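Local coordinates for protein hydrogenase (NiFe) small subunit HydA (Allochromatium vinosum, PDB 3MYR) that probably passes electrons along its three iron-sulfur clusters, serving as the small subunit of a heterodimeric [NiFe] hydrogenase that oxidises H2 and reduces an acceptor, at residues G117-P120 with Q121-P124; P79-N82 with P83-T87; G156-A159 with H160-F164; H25-L29 with E30-L34; Q46-S49 with G50-E54. One frame throughout, in Å; residues are numbered along the deposited sequence.

Interaction 1 of 5, residues G117-P120 with Q121-P124; sequences GGLP and QARP
G118 to P120 wind into a short, weakly bonded helical turn that is closed by A122 N donating to L119 O, 2.9 Å away, three residues back. The N-H is fairly straight at 156°, but the donor sits 62° out of the L119 carbonyl plane, above it. One residue earlier, Q121 N makes only a weak bond of 3.2 Å to G118 O. The turn starts from two glycines with positive phi, G117 being the first residue past helix 111-116; a CB on G117 would jam against the carbonyl oxygen of the residue before it. Among the side chains, Q121 brings its CB to 3.4 Å from G117 O, and with CG anti to the backbone N (chi1 -165°) the chain leaves alongside its own carbonyl carbon before bending. A122 CB lies 3.3 Å from L119 O, next to the closing bond, while L119 CD2 comes no nearer to A122 CB than 4.4 Å, a loose apolar touch. Both of these residues also pack on W256; L119 meets I41 and A122 meets I44 of the large subunit. The L119 side chain is about 5 Å from the [4Fe-4S] cluster held in part by C113 and C147, measured between nearest atoms. L119 and P120 thus put apolar groups on the cluster side, while R39 of the large subunit packs on P120, so the surroundings are not purely apolar.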
loop_
_atom_site.group_PDB
_atom_site.type_symbol
_atom_site.label_atom_id
_atom_site.label_comp_id
_atom_site.label_asym_id
_atom_site.label_seq_id
_atom_site.Cartn_x
_atom_site.Cartn_y
_atom_site.Cartn_z
ATOM N N GLY A 117 -19.191 -6.650 -2.105
ATOM C CA GLY A 117 -19.246 -5.463 -2.968
ATOM C C GLY A 117 -18.318 -4.387 -2.386
ATOM O O GLY A 117 -17.481 -3.801 -3.115
ATOM N N GLY A 118 -18.343 -4.201 -1.062
ATOM C CA GLY A 118 -17.328 -3.322 -0.449
ATOM C C GLY A 118 -17.277 -1.880 -1.052
ATOM O O GLY A 118 -18.274 -1.295 -1.453
ATOM N N LEU A 119 -16.094 -1.301 -1.079
ATOM C CA LEU A 119 -15.946 0.089 -1.360
ATOM C C LEU A 119 -16.304 0.437 -2.792
ATOM O O LEU A 119 -17.013 1.386 -3.003
ATOM C CB LEU A 119 -14.530 0.511 -1.058
ATOM C CG LEU A 119 -14.151 1.941 -0.874
ATOM C CD1 LEU A 119 -12.693 2.316 -1.133
ATOM C CD2 LEU A 119 -15.220 2.999 -0.754
ATOM N N PRO A 120 -15.761 -0.292 -3.783
ATOM C CA PRO A 120 -16.136 0.046 -5.187
ATOM C C PRO A 120 -17.667 0.012 -5.427
ATOM O O PRO A 120 -18.212 0.735 -6.284
ATOM C CB PRO A 120 -15.467 -1.076 -6.026
ATOM C CG PRO A 120 -14.240 -1.524 -5.140
ATOM C CD PRO A 120 -14.905 -1.490 -3.686
ATOM N N GLN A 121 -18.362 -0.742 -4.603
ATOM C CA GLN A 121 -19.806 -0.860 -4.727
ATOM C C GLN A 121 -20.594 0.176 -3.911
ATOM O O GLN A 121 -21.811 0.325 -4.115
ATOM C CB GLN A 121 -20.261 -2.275 -4.370
ATOM C CG GLN A 121 -21.677 -2.538 -4.822
ATOM C CD GLN A 121 -22.556 -3.092 -3.748
ATOM O OE1 GLN A 121 -23.132 -4.148 -3.989
ATOM N NE2 GLN A 121 -22.497 -2.556 -2.505
ATOM N N ALA A 122 -19.918 0.945 -3.048
ATOM C CA ALA A 122 -20.613 1.941 -2.268
ATOM C C ALA A 122 -21.207 3.009 -3.240
ATOM O O ALA A 122 -20.633 3.297 -4.324
ATOM C CB ALA A 122 -19.601 2.606 -1.273
ATOM N N ARG A 123 -22.327 3.645 -2.845
ATOM C CA ARG A 123 -22.956 4.660 -3.709
ATOM C C ARG A 123 -21.976 5.678 -4.247
ATOM O O ARG A 123 -21.252 6.296 -3.470
ATOM C CB ARG A 123 -24.072 5.401 -2.919
ATOM C CG ARG A 123 -25.323 4.526 -2.876
ATOM C CD ARG A 123 -26.326 4.865 -1.772
ATOM N NE ARG A 123 -26.661 6.303 -1.633
ATOM C CZ ARG A 123 -27.141 6.840 -0.481
ATOM N NH1 ARG A 123 -27.440 8.137 -0.407
ATOM N NH2 ARG A 123 -27.323 6.076 0.630
ATOM N N PRO A 124 -22.055 5.984 -5.569
ATOM C CA PRO A 124 -23.084 5.504 -6.499
ATOM C C PRO A 124 -22.559 4.353 -7.372
ATOM O O PRO A 124 -23.106 4.102 -8.430
ATOM C CB PRO A 124 -23.342 6.745 -7.396
ATOM C CG PRO A 124 -21.970 7.388 -7.488
ATOM C CD PRO A 124 -21.443 7.244 -6.032
#

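Interaction 2 of 5, residues P79-N82 with P83-T87; sequences PDAN and PGFST
A type I beta turn spans N82 to F85, with P83 and G84 at its two corners, in the loop that joins strand 69-77 to strand 87-88 of the flavodoxin-like domain. Its closing bond runs from F85 N to N82 O, 3.1 Å long and nearly straight at 163°. P83 has no N-H to offer, and its ring suits the phi needed at the first corner. The F85 ring folds back against A81 and N82: CG is anti to the carbonyl carbon and beside the backbone N (chi1 -71°), which lays one face against N82 CB. That CB is 3.9 Å from the ring centroid in a CH-pi contact, while A81 CB meets the ring at its edge, 4.0 Å from F85 CD1. Cut back to alanine, F85 would probably leave N82 CB and A81 CB without an aromatic partner and open a gap toward P77 and T127, on which the ring also packs. The turn is pressed against the large subunit, where W375 donates its NE1 to G84 O and P362 packs on P83. F85 CD1 also approaches N82 O to 3.4 Å.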
loop_
_atom_site.group_PDB
_atom_site.type_symbol
_atom_site.label_atom_id
_atom_site.label_comp_id
_atom_site.label_asym_id
_atom_site.label_seq_id
_atom_site.Cartn_x
_atom_site.Cartn_y
_atom_site.Cartn_z
ATOM N N PRO A 79 -20.933 -8.262 -15.508
ATOM C CA PRO A 79 -20.895 -8.445 -16.990
ATOM C C PRO A 79 -21.730 -7.354 -17.708
ATOM O O PRO A 79 -21.540 -7.144 -18.867
ATOM C CB PRO A 79 -21.517 -9.855 -17.199
ATOM C CG PRO A 79 -22.410 -10.047 -15.959
ATOM C CD PRO A 79 -21.642 -9.366 -14.825
ATOM N N ASP A 80 -22.623 -6.643 -17.009
ATOM C CA ASP A 80 -23.274 -5.434 -17.634
ATOM C C ASP A 80 -22.440 -4.118 -17.599
ATOM O O ASP A 80 -22.801 -3.122 -18.268
ATOM C CB ASP A 80 -24.669 -5.203 -16.980
ATOM C CG ASP A 80 -25.470 -6.512 -16.891
ATOM O OD1 ASP A 80 -25.890 -6.904 -15.757
ATOM O OD2 ASP A 80 -25.554 -7.205 -17.959
ATOM N N ALA A 81 -21.356 -4.105 -16.815
ATOM C CA ALA A 81 -20.502 -2.898 -16.717
ATOM C C ALA A 81 -19.408 -2.935 -17.825
ATOM O O ALA A 81 -19.147 -3.990 -18.436
ATOM C CB ALA A 81 -19.887 -2.795 -15.337
ATOM N N ASN A 82 -18.833 -1.787 -18.137
ATOM C CA ASN A 82 -17.807 -1.735 -19.173
ATOM C C ASN A 82 -16.660 -2.712 -18.799
ATOM O O ASN A 82 -16.091 -2.602 -17.735
ATOM C CB ASN A 82 -17.266 -0.327 -19.279
ATOM C CG ASN A 82 -16.571 -0.067 -20.588
ATOM O OD1 ASN A 82 -16.966 0.854 -21.288
ATOM N ND2 ASN A 82 -15.631 -0.922 -20.995
ATOM N N PRO A 83 -16.364 -3.678 -19.678
ATOM C CA PRO A 83 -15.287 -4.672 -19.487
ATOM C C PRO A 83 -13.934 -3.950 -19.300
ATOM O O PRO A 83 -13.054 -4.497 -18.610
ATOM C CB PRO A 83 -15.289 -5.492 -20.784
ATOM C CG PRO A 83 -16.509 -5.029 -21.601
ATOM C CD PRO A 83 -17.238 -3.944 -20.867
ATOM N N GLY A 84 -13.826 -2.701 -19.779
ATOM C CA GLY A 84 -12.609 -1.884 -19.596
ATOM C C GLY A 84 -12.345 -1.230 -18.233
ATOM O O GLY A 84 -11.216 -0.781 -17.954
ATOM N N PHE A 85 -13.346 -1.206 -17.342
ATOM C CA PHE A 85 -13.092 -0.719 -15.968
ATOM C C PHE A 85 -11.959 -1.479 -15.224
ATOM O O PHE A 85 -11.207 -0.874 -14.468
ATOM C CB PHE A 85 -14.353 -0.814 -15.092
ATOM C CG PHE A 85 -15.453 0.191 -15.442
ATOM C CD1 PHE A 85 -16.799 -0.202 -15.426
ATOM C CD2 PHE A 85 -15.153 1.499 -15.844
ATOM C CE1 PHE A 85 -17.838 0.721 -15.764
ATOM C CE2 PHE A 85 -16.168 2.417 -16.186
ATOM C CZ PHE A 85 -17.510 2.040 -16.126
ATOM N N SER A 86 -11.801 -2.783 -15.431
ATOM C CA SER A 86 -10.717 -3.480 -14.692
ATOM C C SER A 86 -10.343 -4.683 -15.546
ATOM O O SER A 86 -11.189 -5.551 -15.798
ATOM C CB SER A 86 -11.242 -3.984 -13.347
ATOM O OG SER A 86 -10.184 -4.509 -12.502
ATOM N N THR A 87 -9.104 -4.725 -16.032
ATOM C CA THR A 87 -8.680 -5.834 -16.917
ATOM C C THR A 87 -7.284 -6.246 -16.457
ATOM O O THR A 87 -6.584 -5.479 -15.707
ATOM C CB THR A 87 -8.581 -5.300 -18.403
ATOM O OG1 THR A 87 -7.575 -4.294 -18.416
ATOM C CG2 THR A 87 -9.911 -4.655 -18.852
#

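Interaction 3 of 5, residues G156-A159 with H160-F164; sequences GVIA and HYLVF
I158 and L162 stand side by side on one turn of helix, pointing the same way, with CG2 of the first 3.6 Å from CD2 of the second. Beneath them the backbone of L162 N donates to I158 O at 3.0 Å, nearly along the C=O axis. The neighbouring turns are bonded just as regularly: H160 N to G156 O at 2.9 Å, Y161 N to V157 O at 3.1 Å, and V163 N to A159 O at 2.8 Å, so all four carbonyls of G156-A159 have an N-H four residues ahead. F164 N continues the pattern with H160 O. These are the last turns of helix 151-164, which follows strand 141-144 in the flavodoxin-like domain and packs on the central mixed sheet: I158 rests on I71 and Y161 on L69, both of strand 69-77. Shortening L162 to an alanine is likely to strip I158 CG2 of its neighbour and open a gap toward I37. At the outer end, V163 CG1 sits over the centre of the F164 ring, 3.7 Å above its plane. H160 turns its CG anti to the backbone N (chi1 -169°), its CB staying 3.3 Å from G156 O while the ring leads away and ND1 makes a weak bond to R166 O. The carbonyl of F164 accepts from NH1 of R166.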
loop_
_atom_site.group_PDB
_atom_site.type_symbol
_atom_site.label_atom_id
_atom_site.label_comp_id
_atom_site.label_asym_id
_atom_site.label_seq_id
_atom_site.Cartn_x
_atom_site.Cartn_y
_atom_site.Cartn_z
ATOM N N GLY A 156 -6.480 -18.828 9.552
ATOM C CA GLY A 156 -7.375 -19.722 10.295
ATOM C C GLY A 156 -8.368 -20.509 9.416
ATOM O O GLY A 156 -8.554 -21.718 9.589
ATOM N N VAL A 157 -8.986 -19.814 8.478
ATOM C CA VAL A 157 -9.900 -20.424 7.547
ATOM C C VAL A 157 -9.126 -21.349 6.641
ATOM O O VAL A 157 -9.555 -22.479 6.377
ATOM C CB VAL A 157 -10.571 -19.347 6.684
ATOM C CG1 VAL A 157 -11.396 -20.000 5.512
ATOM C CG2 VAL A 157 -11.588 -18.563 7.545
ATOM N N ILE A 158 -7.990 -20.891 6.147
ATOM C CA ILE A 158 -7.198 -21.737 5.294
ATOM C C ILE A 158 -6.724 -22.980 6.041
ATOM O O ILE A 158 -6.809 -24.073 5.497
ATOM C CB ILE A 158 -5.993 -20.964 4.700
ATOM C CG1 ILE A 158 -6.511 -19.885 3.747
ATOM C CG2 ILE A 158 -5.025 -21.935 3.977
ATOM C CD1 ILE A 158 -5.415 -18.845 3.349
ATOM N N ALA A 159 -6.251 -22.812 7.281
ATOM C CA ALA A 159 -5.737 -23.969 8.035
ATOM C C ALA A 159 -6.893 -24.951 8.338
ATOM O O ALA A 159 -6.690 -26.138 8.362
ATOM C CB ALA A 159 -5.119 -23.516 9.368
ATOM N N HIS A 160 -8.092 -24.424 8.631
ATOM C CA HIS A 160 -9.247 -25.285 8.861
ATOM C C HIS A 160 -9.455 -26.229 7.644
ATOM O O HIS A 160 -9.636 -27.451 7.787
ATOM C CB HIS A 160 -10.467 -24.406 9.056
ATOM C CG HIS A 160 -11.678 -25.139 9.546
ATOM N ND1 HIS A 160 -12.266 -26.175 8.839
ATOM C CD2 HIS A 160 -12.489 -24.895 10.602
ATOM C CE1 HIS A 160 -13.282 -26.648 9.539
ATOM N NE2 HIS A 160 -13.462 -25.868 10.592
ATOM N N TYR A 161 -9.542 -25.614 6.474
ATOM C CA TYR A 161 -9.802 -26.303 5.232
ATOM C C TYR A 161 -8.724 -27.342 4.937
ATOM O O TYR A 161 -9.022 -28.474 4.651
ATOM C CB TYR A 161 -9.879 -25.248 4.147
ATOM C CG TYR A 161 -10.092 -25.790 2.778
ATOM C CD1 TYR A 161 -9.091 -25.715 1.812
ATOM C CD2 TYR A 161 -11.320 -26.347 2.423
ATOM C CE1 TYR A 161 -9.313 -26.219 0.520
ATOM C CE2 TYR A 161 -11.538 -26.876 1.156
ATOM C CZ TYR A 161 -10.540 -26.786 0.199
ATOM O OH TYR A 161 -10.794 -27.270 -1.069
ATOM N N LEU A 162 -7.464 -26.979 5.077
ATOM C CA LEU A 162 -6.350 -27.905 4.820
ATOM C C LEU A 162 -6.196 -29.008 5.886
ATOM O O LEU A 162 -5.926 -30.166 5.556
ATOM C CB LEU A 162 -5.026 -27.134 4.864
ATOM C CG LEU A 162 -4.404 -26.459 3.630
ATOM C CD1 LEU A 162 -5.236 -26.300 2.371
ATOM C CD2 LEU A 162 -3.521 -25.245 3.995
ATOM N N VAL A 163 -6.252 -28.645 7.168
ATOM C CA VAL A 163 -6.022 -29.650 8.226
ATOM C C VAL A 163 -7.219 -30.599 8.445
ATOM O O VAL A 163 -7.028 -31.811 8.646
ATOM C CB VAL A 163 -5.610 -28.987 9.533
ATOM C CG1 VAL A 163 -5.561 -30.002 10.711
ATOM C CG2 VAL A 163 -4.268 -28.255 9.346
ATOM N N PHE A 164 -8.436 -30.068 8.371
ATOM C CA PHE A 164 -9.626 -30.835 8.691
ATOM C C PHE A 164 -10.361 -31.298 7.473
ATOM O O PHE A 164 -11.249 -32.097 7.602
ATOM C CB PHE A 164 -10.526 -30.056 9.671
ATOM C CG PHE A 164 -9.865 -29.915 10.984
ATOM C CD1 PHE A 164 -9.650 -31.057 11.759
ATOM C CD2 PHE A 164 -9.292 -28.719 11.369
ATOM C CE1 PHE A 164 -8.930 -30.986 12.995
ATOM C CE2 PHE A 164 -8.556 -28.640 12.576
ATOM C CZ PHE A 164 -8.400 -29.788 13.392
#

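Interaction 4 of 5, residues H25-L29 with E30-L34; sequences HAPTL and EDLIL
T28 caps helix 29-36: its OG1 accepts from D31 N at 3.1 Å with the N-H pointing almost straight at it, 166°. The hydroxyl gets there because OG1 lies between the backbone N and the carbonyl carbon (chi1 62°), leaning over the first turn. Backbone bonds take over at once, L32 N to T28 O at 2.9 Å and I33 N to L29 O at 2.8 Å. Two waters bind the cap together. One accepts from T28 N and donates to D31 OD1, standing where a capping box would have the direct bond; the other is 2.9 Å from T28 OG1 and donates to E30 OE1 at 2.7 Å. E30 CD lies close beside the hydroxyl, at 3.4 Å from T28 OG1. Both carboxylates are also held from outside, E30 OE1 by R199 and D31 OD2 by R154 of the large subunit, so each acid is tied to the other chain by a salt bridge. Lying at the N-terminal end of the helix, they would probably be favoured by its dipole as well. The apolar contacts are on the far side of the cap: P27, which follows a cis peptide, puts CG 3.8 Å from L32 CD2, and L29 CD2 meets I33 CD1 at 3.7 Å. From there the packing spreads to the neighbours, L29 resting on L21 and T22 of helix 16-23 and P27 with L32 on T155 of helix 151-164; helix 29-36 itself leads on into strand 38-41.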
loop_
_atom_site.group_PDB
_atom_site.type_symbol
_atom_site.label_atom_id
_atom_site.label_comp_id
_atom_site.label_asym_id
_atom_site.label_seq_id
_atom_site.Cartn_x
_atom_site.Cartn_y
_atom_site.Cartn_z
ATOM N N HIS A 25 0.608 -14.594 12.127
ATOM C CA HIS A 25 1.741 -15.177 12.854
ATOM C C HIS A 25 1.685 -16.696 12.834
ATOM O O HIS A 25 2.695 -17.328 13.054
ATOM C CB HIS A 25 1.715 -14.622 14.294
ATOM C CG HIS A 25 2.869 -15.035 15.159
ATOM N ND1 HIS A 25 4.149 -14.493 15.024
ATOM C CD2 HIS A 25 2.935 -15.882 16.231
ATOM C CE1 HIS A 25 4.964 -15.047 15.923
ATOM N NE2 HIS A 25 4.252 -15.880 16.675
ATOM N N ALA A 26 0.514 -17.312 12.606
ATOM C CA ALA A 26 0.433 -18.820 12.583
ATOM C C ALA A 26 -0.801 -19.248 11.865
ATOM O O ALA A 26 -1.880 -18.857 12.259
ATOM C CB ALA A 26 0.340 -19.449 13.988
ATOM N N PRO A 27 -0.653 -20.071 10.828
ATOM C CA PRO A 27 0.608 -20.414 10.186
ATOM C C PRO A 27 1.086 -19.183 9.378
ATOM O O PRO A 27 0.245 -18.388 8.924
ATOM C CB PRO A 27 0.204 -21.558 9.241
ATOM C CG PRO A 27 -1.212 -21.237 8.890
ATOM C CD PRO A 27 -1.820 -20.682 10.165
ATOM N N THR A 28 2.394 -18.953 9.249
ATOM C CA THR A 28 2.798 -17.769 8.492
ATOM C C THR A 28 2.628 -18.040 6.979
ATOM O O THR A 28 2.640 -19.202 6.545
ATOM C CB THR A 28 4.268 -17.434 8.734
ATOM O OG1 THR A 28 5.054 -18.550 8.262
ATOM C CG2 THR A 28 4.578 -17.189 10.273
ATOM N N LEU A 29 2.556 -16.982 6.170
ATOM C CA LEU A 29 2.499 -17.115 4.711
ATOM C C LEU A 29 3.696 -17.932 4.144
ATOM O O LEU A 29 3.547 -18.887 3.368
ATOM C CB LEU A 29 2.595 -15.680 4.176
ATOM C CG LEU A 29 2.112 -15.455 2.742
ATOM C CD1 LEU A 29 2.803 -14.405 1.921
ATOM C CD2 LEU A 29 1.444 -16.610 2.007
ATOM N N GLU A 30 4.894 -17.656 4.627
ATOM C CA GLU A 30 6.025 -18.464 4.186
ATOM C C GLU A 30 5.946 -19.961 4.571
ATOM O O GLU A 30 6.230 -20.814 3.717
ATOM C CB GLU A 30 7.386 -17.846 4.524
ATOM C CG GLU A 30 7.765 -17.678 6.016
ATOM C CD GLU A 30 7.128 -16.406 6.705
ATOM O OE1 GLU A 30 7.585 -16.040 7.814
ATOM O OE2 GLU A 30 6.163 -15.796 6.165
ATOM N N ASP A 31 5.520 -20.305 5.789
ATOM C CA ASP A 31 5.273 -21.695 6.066
ATOM C C ASP A 31 4.165 -22.317 5.206
ATOM O O ASP A 31 4.300 -23.470 4.728
ATOM C CB ASP A 31 5.037 -21.956 7.553
ATOM C CG ASP A 31 6.305 -21.698 8.403
ATOM O OD1 ASP A 31 6.104 -21.270 9.553
ATOM O OD2 ASP A 31 7.477 -21.876 7.921
ATOM N N LEU A 32 3.155 -21.527 4.877
ATOM C CA LEU A 32 2.067 -22.057 4.047
ATOM C C LEU A 32 2.594 -22.376 2.667
ATOM O O LEU A 32 2.327 -23.449 2.141
ATOM C CB LEU A 32 0.908 -21.072 3.916
ATOM C CG LEU A 32 -0.043 -20.961 5.110
ATOM C CD1 LEU A 32 -0.975 -19.739 4.856
ATOM C CD2 LEU A 32 -0.877 -22.232 5.248
ATOM N N ILE A 33 3.308 -21.420 2.108
ATOM C CA ILE A 33 3.788 -21.449 0.751
ATOM C C ILE A 33 4.831 -22.544 0.566
ATOM O O ILE A 33 4.869 -23.212 -0.512
ATOM C CB ILE A 33 4.407 -20.069 0.425
ATOM C CG1 ILE A 33 3.339 -19.111 -0.051
ATOM C CG2 ILE A 33 5.606 -20.130 -0.513
ATOM C CD1 ILE A 33 4.050 -17.703 -0.316
ATOM N N LEU A 34 5.668 -22.762 1.583
ATOM C CA LEU A 34 6.691 -23.812 1.465
ATOM C C LEU A 34 6.155 -25.204 1.792
ATOM O O LEU A 34 6.582 -26.217 1.152
ATOM C CB LEU A 34 7.902 -23.510 2.338
ATOM C CG LEU A 34 8.717 -22.290 1.859
ATOM C CD1 LEU A 34 9.751 -21.862 2.883
ATOM C CD2 LEU A 34 9.418 -22.564 0.487
HETATM O O HOH W 1 3.836 -21.038 10.531
HETATM O O HOH W 2 7.736 -18.246 9.417
#

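Interaction 5 of 5, residues Q46-S49 with G50-E54; sequences QAAS and GEAAE
A48 and A52 meet methyl to methyl, CB to CB at 3.6 Å, the tight part of this contact. A53 CB lies 3.5 Å from A48 O. The same A53 CB touches Q46 CG at 4.1 Å. With chi1 at -154°, Q46 swings CG away from the backbone N and beside A53, while its amide turns off to bond H42 N through OE1. The backbone is looser. S49 O receives both A52 N, at 3.3 Å and badly angled, and A53 N at 3.4 Å, and both bonds are weak; E54 N to G50 O, at 3.1 Å, is a more regular helical bond. G50 turns the corner with positive phi, where a side chain would be disfavoured. The looser, exposed residue is E51, whose side chain hardly touches the loop. The buried side faces the large subunit: S49 OG accepts from T11 N of that chain, and A48 O is bonded to OG1 of the same threonine. Small residues thus let the loop lie close against the opening turn of helix 50-63, the step that follows strand 38-41 in this flavodoxin-like domain, here at the interface of the heterodimer.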
loop_
_atom_site.group_PDB
_atom_site.type_symbol
_atom_site.label_atom_id
_atom_site.label_comp_id
_atom_site.label_asym_id
_atom_site.label_seq_id
_atom_site.Cartn_x
_atom_site.Cartn_y
_atom_site.Cartn_z
ATOM N N GLN A 46 4.675 -12.715 -7.391
ATOM C CA GLN A 46 5.118 -13.519 -8.567
ATOM C C GLN A 46 6.478 -13.064 -9.092
ATOM O O GLN A 46 6.656 -11.862 -9.296
ATOM C CB GLN A 46 4.079 -13.358 -9.676
ATOM C CG GLN A 46 4.058 -14.557 -10.642
ATOM C CD GLN A 46 3.348 -15.743 -10.033
ATOM O OE1 GLN A 46 2.566 -15.579 -9.109
ATOM N NE2 GLN A 46 3.599 -16.950 -10.563
ATOM N N ALA A 47 7.454 -13.987 -9.235
ATOM C CA ALA A 47 8.741 -13.596 -9.881
ATOM C C ALA A 47 8.508 -13.054 -11.295
ATOM O O ALA A 47 9.004 -11.983 -11.662
ATOM C CB ALA A 47 9.684 -14.730 -9.943
ATOM N N ALA A 48 7.755 -13.823 -12.086
ATOM C CA ALA A 48 7.549 -13.571 -13.504
ATOM C C ALA A 48 6.427 -12.535 -13.664
ATOM O O ALA A 48 5.527 -12.444 -12.816
ATOM C CB ALA A 48 7.131 -14.884 -14.167
ATOM N N SER A 49 6.495 -11.759 -14.747
ATOM C CA SER A 49 5.464 -10.809 -15.137
ATOM C C SER A 49 4.817 -11.248 -16.459
ATOM O O SER A 49 5.290 -12.196 -17.120
ATOM C CB SER A 49 6.154 -9.462 -15.402
ATOM O OG SER A 49 6.184 -8.627 -14.213
ATOM N N GLY A 50 3.788 -10.516 -16.907
ATOM C CA GLY A 50 3.290 -10.675 -18.283
ATOM C C GLY A 50 2.815 -12.099 -18.592
ATOM O O GLY A 50 2.230 -12.783 -17.754
ATOM N N GLU A 51 3.104 -12.575 -19.788
ATOM C CA GLU A 51 2.667 -13.914 -20.210
ATOM C C GLU A 51 3.266 -15.044 -19.350
ATOM O O GLU A 51 2.623 -16.061 -19.202
ATOM C CB GLU A 51 3.027 -14.134 -21.730
ATOM C CG GLU A 51 3.648 -12.868 -22.408
ATOM C CD GLU A 51 5.253 -12.523 -22.066
ATOM O OE1 GLU A 51 5.553 -11.555 -21.229
ATOM O OE2 GLU A 51 6.192 -13.173 -22.717
ATOM N N ALA A 52 4.489 -14.928 -18.829
ATOM C CA ALA A 52 5.012 -15.999 -17.999
ATOM C C ALA A 52 4.135 -16.146 -16.728
ATOM O O ALA A 52 3.956 -17.229 -16.205
ATOM C CB ALA A 52 6.439 -15.705 -17.584
ATOM N N ALA A 53 3.663 -15.031 -16.194
ATOM C CA ALA A 53 2.786 -15.059 -15.026
ATOM C C ALA A 53 1.411 -15.651 -15.391
ATOM O O ALA A 53 0.919 -16.524 -14.676
ATOM C CB ALA A 53 2.634 -13.674 -14.410
ATOM N N GLU A 54 0.802 -15.169 -16.469
ATOM C CA GLU A 54 -0.473 -15.750 -16.937
ATOM C C GLU A 54 -0.362 -17.274 -17.217
ATOM O O GLU A 54 -1.242 -18.043 -16.811
ATOM C CB GLU A 54 -1.024 -15.012 -18.161
ATOM C CG GLU A 54 -1.413 -13.574 -17.840
ATOM C CD GLU A 54 -2.315 -13.519 -16.579
ATOM O OE1 GLU A 54 -1.906 -12.880 -15.567
ATOM O OE2 GLU A 54 -3.362 -14.212 -16.554
#

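How the interactions relate
Only interactions 3 and 4 touch: L162 CD2 of helix 151-164 lies 4.2 Å from L32 CD2 of helix 29-36, with the contact centres about 12 Å apart. Interaction 1 is on the opposite side of the chain's centre from both, about 30 and 32 Å away between centres, and lies close to the [4Fe-4S] cluster bound by C113 and C147; the I158 side chain of interaction 3 is about 14 Å from a bound cluster. Interaction 2 shares interaction 1's side, nearest atoms about 9 Å apart. Interaction 5 approaches interactions 2 and 4 to about 9 Å each. Interactions 1, 2, 4 and 5 border the large subunit; no other protein chain of the assembly touches interaction 3.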